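Local coordinates for clostripain-related protein (Bacteroides thetaiotaomicron, PDB 6N9J), which is a secreted C11 (clostripain-family) cysteine protease of a gut commensal that probably cleaves peptide bonds and is trapped here by an irreversible peptide inhibitor, at residues V84-F97 with R137-P151. Residues are numbered along the deposited sequence; the frame is centred on the assembly and turned at random.
Sequences VDVDVMKNVFTTAF and RMNIPDLNEALSVAP
Lys-90 sets CG beside its own backbone N (chi1 -79°) and then runs extended, which carries NZ to Glu-145. The bent side chain of Glu-145 meets it. The salt bridge, Lys-90 NZ to Glu-145 OE2, is 2.7 Å long and uses the anti lone pair of OE2. The methylenes of Lys-90 pass over the backbone of Ala-146 and cross Val-149, whose CG1 lies 3.8 Å from Lys-90 CE. Were Lys-90 an alanine, the Glu-145 carboxylate would probably lose this charge partner, and Val-149 the methylenes that lie against it.

Beneath the salt bridge, Ala-146 is a knob in a hole formed by Val-86, Met-89, Lys-90 and Phe-93. Its CB is 3.6 Å from Met-89 SD. The small methyl is consistent with the close packing of helices 86-97 and 140-146, whose axes approach to 9.3 Å at an angle of 30°. Both helices pack on the central mixed sheet of this clan CD peptidase, against its parallel middle strands. Phe-93 touches Leu-14 and Phe-109 there, and Leu-143 also reaches Phe-109.

Met-89 turns at its last torsion (chi3 -68°), and its CE comes 3.6 Å from Met-138 SD. Leu-143 CD1 touches the Met-89 sulfur. Phe-93 presents its ring edge to Ala-146 O, with CD2 3.6 Å from that oxygen. At the far end Pro-151 lies over one face of the Phe-97 ring in a CH-pi contact, its CG 3.9 Å from the ring centroid. The Phe-97 ring also meets Tyr-105, the two planes about perpendicular. At the other end, a water donates to Val-84 O and, weakly, to Arg-137 O.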
loop_
_atom_site.group_PDB
_atom_site.type_symbol
_atom_site.label_atom_id
_atom_site.label_comp_id
_atom_site.label_asym_id
_atom_site.label_seq_id
_atom_site.Cartn_x
_atom_site.Cartn_y
_atom_site.Cartn_z
ATOM N N VAL A 84 -0.461 15.524 -2.945
ATOM C CA VAL A 84 -0.164 14.496 -3.937
ATOM C C VAL A 84 0.396 15.131 -5.220
ATOM O O VAL A 84 0.480 14.483 -6.263
ATOM C CB VAL A 84 -1.412 13.629 -4.261
ATOM C CG1 VAL A 84 -1.917 12.936 -2.992
ATOM C CG2 VAL A 84 -2.489 14.460 -4.861
ATOM N N ASP A 85 0.780 16.403 -5.133
ATOM C CA ASP A 85 1.537 17.047 -6.203
ATOM C C ASP A 85 3.013 16.632 -6.103
ATOM O O ASP A 85 3.531 16.462 -5.002
ATOM C CB ASP A 85 1.395 18.564 -6.126
ATOM C CG ASP A 85 2.384 19.288 -7.020
ATOM O OD1 ASP A 85 3.459 19.691 -6.515
ATOM O OD2 ASP A 85 2.092 19.449 -8.225
ATOM N N VAL A 86 3.683 16.458 -7.239
ATOM C CA VAL A 86 5.004 15.831 -7.236
ATOM C C VAL A 86 6.048 16.663 -6.500
ATOM O O VAL A 86 6.835 16.135 -5.720
ATOM C CB VAL A 86 5.513 15.561 -8.666
ATOM C CG1 VAL A 86 6.873 14.860 -8.622
ATOM C CG2 VAL A 86 4.509 14.719 -9.430
ATOM N N ASP A 87 6.032 17.968 -6.744
ATOM C CA ASP A 87 7.007 18.873 -6.168
ATOM C C ASP A 87 6.757 19.102 -4.682
ATOM O O ASP A 87 7.686 19.402 -3.938
ATOM C CB ASP A 87 7.005 20.200 -6.921
ATOM C CG ASP A 87 7.487 20.056 -8.362
ATOM O OD1 ASP A 87 8.316 19.159 -8.641
ATOM O OD2 ASP A 87 7.033 20.842 -9.222
ATOM N N VAL A 88 5.509 18.956 -4.252
ATOM C CA VAL A 88 5.180 19.033 -2.833
ATOM C C VAL A 88 5.776 17.846 -2.074
ATOM O O VAL A 88 6.462 18.032 -1.059
ATOM C CB VAL A 88 3.660 19.067 -2.598
ATOM C CG1 VAL A 88 3.323 18.750 -1.139
ATOM C CG2 VAL A 88 3.093 20.416 -3.007
ATOM N N MET A 89 5.506 16.638 -2.581
ATOM C CA MET A 89 5.976 15.388 -1.987
ATOM C C MET A 89 7.488 15.302 -2.001
ATOM O O MET A 89 8.089 14.822 -1.053
ATOM C CB MET A 89 5.393 14.171 -2.730
ATOM C CG MET A 89 5.933 12.826 -2.233
ATOM S SD MET A 89 5.219 11.333 -2.996
ATOM C CE MET A 89 3.556 11.418 -2.360
ATOM N N LYS A 90 8.085 15.750 -3.098
ATOM C CA LYS A 90 9.531 15.833 -3.212
ATOM C C LYS A 90 10.118 16.733 -2.124
ATOM O O LYS A 90 11.098 16.368 -1.471
ATOM C CB LYS A 90 9.928 16.349 -4.596
ATOM C CG LYS A 90 9.863 15.297 -5.701
ATOM C CD LYS A 90 10.278 15.898 -7.028
ATOM C CE LYS A 90 10.618 14.825 -8.035
ATOM N NZ LYS A 90 11.242 15.443 -9.241
ATOM N N ASN A 91 9.511 17.897 -1.919
ATOM C CA ASN A 91 9.989 18.820 -0.889
ATOM C C ASN A 91 9.889 18.198 0.506
ATOM O O ASN A 91 10.819 18.309 1.319
ATOM C CB ASN A 91 9.213 20.139 -0.945
ATOM C CG ASN A 91 9.676 21.146 0.112
ATOM O OD1 ASN A 91 9.030 21.315 1.149
ATOM N ND2 ASN A 91 10.794 21.822 -0.151
ATOM N N VAL A 92 8.767 17.532 0.777
ATOM C CA VAL A 92 8.603 16.839 2.049
ATOM C C VAL A 92 9.703 15.804 2.235
ATOM O O VAL A 92 10.329 15.750 3.293
ATOM C CB VAL A 92 7.236 16.143 2.153
ATOM C CG1 VAL A 92 7.165 15.296 3.421
ATOM C CG2 VAL A 92 6.117 17.166 2.114
ATOM N N PHE A 93 9.925 14.982 1.206
ATOM C CA PHE A 93 10.963 13.947 1.227
ATOM C C PHE A 93 12.348 14.517 1.490
ATOM O O PHE A 93 13.070 14.040 2.348
ATOM C CB PHE A 93 11.020 13.195 -0.107
ATOM C CG PHE A 93 9.897 12.211 -0.321
ATOM C CD1 PHE A 93 9.078 11.823 0.722
ATOM C CD2 PHE A 93 9.683 11.655 -1.577
ATOM C CE1 PHE A 93 8.053 10.914 0.517
ATOM C CE2 PHE A 93 8.651 10.748 -1.790
ATOM C CZ PHE A 93 7.841 10.375 -0.734
ATOM N N THR A 94 12.720 15.514 0.696
ATOM C CA THR A 94 14.042 16.106 0.744
ATOM C C THR A 94 14.341 16.632 2.141
ATOM O O THR A 94 15.414 16.396 2.683
ATOM C CB THR A 94 14.171 17.237 -0.286
ATOM O OG1 THR A 94 14.061 16.682 -1.603
ATOM C CG2 THR A 94 15.509 17.938 -0.155
ATOM N N THR A 95 13.368 17.317 2.726
ATOM C CA THR A 95 13.493 17.855 4.075
ATOM C C THR A 95 13.601 16.754 5.123
ATOM O O THR A 95 14.460 16.801 6.004
ATOM C CB THR A 95 12.284 18.752 4.428
ATOM O OG1 THR A 95 12.177 19.813 3.477
ATOM C CG2 THR A 95 12.436 19.337 5.812
ATOM N N ALA A 96 12.710 15.771 5.026
ATOM C CA ALA A 96 12.628 14.709 6.016
ATOM C C ALA A 96 13.931 13.918 6.144
ATOM O O ALA A 96 14.414 13.676 7.250
ATOM C CB ALA A 96 11.485 13.767 5.671
ATOM N N PHE A 97 14.482 13.499 5.009
ATOM C CA PHE A 97 15.612 12.591 5.031
ATOM C C PHE A 97 16.928 13.341 5.084
ATOM O O PHE A 97 17.971 12.731 5.285
ATOM C CB PHE A 97 15.568 11.656 3.822
ATOM C CG PHE A 97 14.321 10.840 3.760
ATOM C CD1 PHE A 97 14.019 9.952 4.773
ATOM C CD2 PHE A 97 13.430 10.986 2.714
ATOM C CE1 PHE A 97 12.853 9.209 4.735
ATOM C CE2 PHE A 97 12.265 10.241 2.668
ATOM C CZ PHE A 97 11.978 9.352 3.688
ATOM N N ARG A 137 -5.219 13.567 -7.613
ATOM C CA ARG A 137 -4.752 12.224 -7.283
ATOM C C ARG A 137 -3.405 11.983 -7.943
ATOM O O ARG A 137 -3.074 12.629 -8.935
ATOM C CB ARG A 137 -5.768 11.178 -7.732
ATOM C CG ARG A 137 -7.157 11.432 -7.173
ATOM C CD ARG A 137 -8.172 10.444 -7.660
ATOM N NE ARG A 137 -9.528 10.955 -7.449
ATOM C CZ ARG A 137 -10.638 10.288 -7.754
ATOM N NH1 ARG A 137 -10.552 9.070 -8.277
ATOM N NH2 ARG A 137 -11.828 10.837 -7.539
ATOM N N MET A 138 -2.628 11.051 -7.409
ATOM C CA MET A 138 -1.280 10.851 -7.918
ATOM C C MET A 138 -1.196 9.617 -8.821
ATOM O O MET A 138 -1.570 8.518 -8.430
ATOM C CB MET A 138 -0.279 10.738 -6.748
ATOM C CG MET A 138 1.116 11.291 -7.051
ATOM S SD MET A 138 2.365 11.077 -5.737
ATOM C CE MET A 138 3.671 12.088 -6.406
ATOM N N ASN A 139 -0.707 9.810 -10.037
ATOM C CA ASN A 139 -0.485 8.693 -10.945
ATOM C C ASN A 139 0.807 7.974 -10.557
ATOM O O ASN A 139 1.753 8.610 -10.095
ATOM C CB ASN A 139 -0.439 9.188 -12.393
ATOM C CG ASN A 139 -1.806 9.632 -12.902
ATOM O OD1 ASN A 139 -2.658 8.799 -13.207
ATOM N ND2 ASN A 139 -2.017 10.948 -13.013
ATOM N N ILE A 140 0.846 6.656 -10.725
ATOM C CA ILE A 140 1.988 5.873 -10.252
ATOM C C ILE A 140 3.323 6.295 -10.887
ATOM O O ILE A 140 4.340 6.296 -10.201
ATOM C CB ILE A 140 1.759 4.359 -10.473
ATOM C CG1 ILE A 140 0.413 3.944 -9.879
ATOM C CG2 ILE A 140 2.890 3.540 -9.842
ATOM C CD1 ILE A 140 0.269 4.263 -8.414
ATOM N N PRO A 141 3.334 6.667 -12.184
ATOM C CA PRO A 141 4.577 7.266 -12.688
ATOM C C PRO A 141 5.003 8.556 -11.971
ATOM O O PRO A 141 6.202 8.809 -11.863
ATOM C CB PRO A 141 4.246 7.540 -14.152
ATOM C CG PRO A 141 3.340 6.426 -14.503
ATOM C CD PRO A 141 2.455 6.261 -13.301
ATOM N N ASP A 142 4.043 9.349 -11.499
ATOM C CA ASP A 142 4.349 10.559 -10.728
ATOM C C ASP A 142 4.904 10.204 -9.349
ATOM O O ASP A 142 5.835 10.840 -8.869
ATOM C CB ASP A 142 3.104 11.447 -10.574
ATOM C CG ASP A 142 2.682 12.100 -11.878
ATOM O OD1 ASP A 142 3.562 12.380 -12.718
ATOM O OD2 ASP A 142 1.468 12.342 -12.061
ATOM N N LEU A 143 4.324 9.183 -8.720
ATOM C CA LEU A 143 4.836 8.682 -7.450
ATOM C C LEU A 143 6.272 8.166 -7.594
ATOM O O LEU A 143 7.105 8.378 -6.714
ATOM C CB LEU A 143 3.926 7.582 -6.904
ATOM C CG LEU A 143 4.286 6.928 -5.571
ATOM C CD1 LEU A 143 4.389 7.957 -4.438
ATOM C CD2 LEU A 143 3.280 5.853 -5.221
ATOM N N ASN A 144 6.557 7.488 -8.703
ATOM C CA ASN A 144 7.896 6.955 -8.952
ATOM C C ASN A 144 8.910 8.067 -9.177
ATOM O O ASN A 144 10.093 7.914 -8.887
ATOM C CB ASN A 144 7.884 6.009 -10.161
ATOM C CG ASN A 144 9.109 5.123 -10.217
ATOM O OD1 ASN A 144 9.660 4.745 -9.184
ATOM N ND2 ASN A 144 9.542 4.786 -11.426
ATOM N N GLU A 145 8.442 9.190 -9.701
ATOM C CA GLU A 145 9.304 10.346 -9.903
ATOM C C GLU A 145 9.601 11.042 -8.576
ATOM O O GLU A 145 10.728 11.484 -8.336
ATOM C CB GLU A 145 8.669 11.331 -10.894
ATOM C CG GLU A 145 9.380 12.686 -10.998
ATOM C CD GLU A 145 10.854 12.563 -11.375
ATOM O OE1 GLU A 145 11.211 11.584 -12.068
ATOM O OE2 GLU A 145 11.661 13.440 -10.977
ATOM N N ALA A 146 8.599 11.143 -7.708
ATOM C CA ALA A 146 8.823 11.780 -6.409
ATOM C C ALA A 146 9.795 10.927 -5.610
ATOM O O ALA A 146 10.762 11.432 -5.056
ATOM C CB ALA A 146 7.520 11.972 -5.657
ATOM N N LEU A 147 9.559 9.620 -5.604
ATOM C CA LEU A 147 10.432 8.678 -4.921
ATOM C C LEU A 147 11.893 8.740 -5.403
ATOM O O LEU A 147 12.791 8.232 -4.731
ATOM C CB LEU A 147 9.888 7.260 -5.088
ATOM C CG LEU A 147 8.682 6.900 -4.227
ATOM C CD1 LEU A 147 8.142 5.549 -4.672
ATOM C CD2 LEU A 147 9.059 6.845 -2.772
ATOM N N SER A 148 12.129 9.376 -6.551
ATOM C CA SER A 148 13.462 9.400 -7.148
ATOM C C SER A 148 14.435 10.296 -6.377
ATOM O O SER A 148 15.642 10.121 -6.486
ATOM C CB SER A 148 13.397 9.857 -8.611
ATOM O OG SER A 148 13.337 11.273 -8.714
ATOM N N VAL A 149 13.911 11.262 -5.626
ATOM C CA VAL A 149 14.740 12.159 -4.824
ATOM C C VAL A 149 14.881 11.625 -3.405
ATOM O O VAL A 149 15.592 12.194 -2.586
ATOM C CB VAL A 149 14.159 13.592 -4.743
ATOM C CG1 VAL A 149 13.858 14.141 -6.135
ATOM C CG2 VAL A 149 12.918 13.614 -3.868
ATOM N N ALA A 150 14.175 10.535 -3.126
ATOM C CA ALA A 150 14.191 9.912 -1.813
ATOM C C ALA A 150 15.305 8.871 -1.740
ATOM O O ALA A 150 15.807 8.422 -2.769
ATOM C CB ALA A 150 12.833 9.267 -1.520
ATOM N N PRO A 151 15.689 8.472 -0.522
ATOM C CA PRO A 151 16.602 7.331 -0.407
ATOM C C PRO A 151 15.933 6.025 -0.832
ATOM O O PRO A 151 14.701 5.963 -0.967
ATOM C CB PRO A 151 16.939 7.309 1.084
ATOM C CG PRO A 151 15.748 7.967 1.735
ATOM C CD PRO A 151 15.364 9.051 0.792
HETATM O O HOH W 1 -0.196 14.613 -8.922
#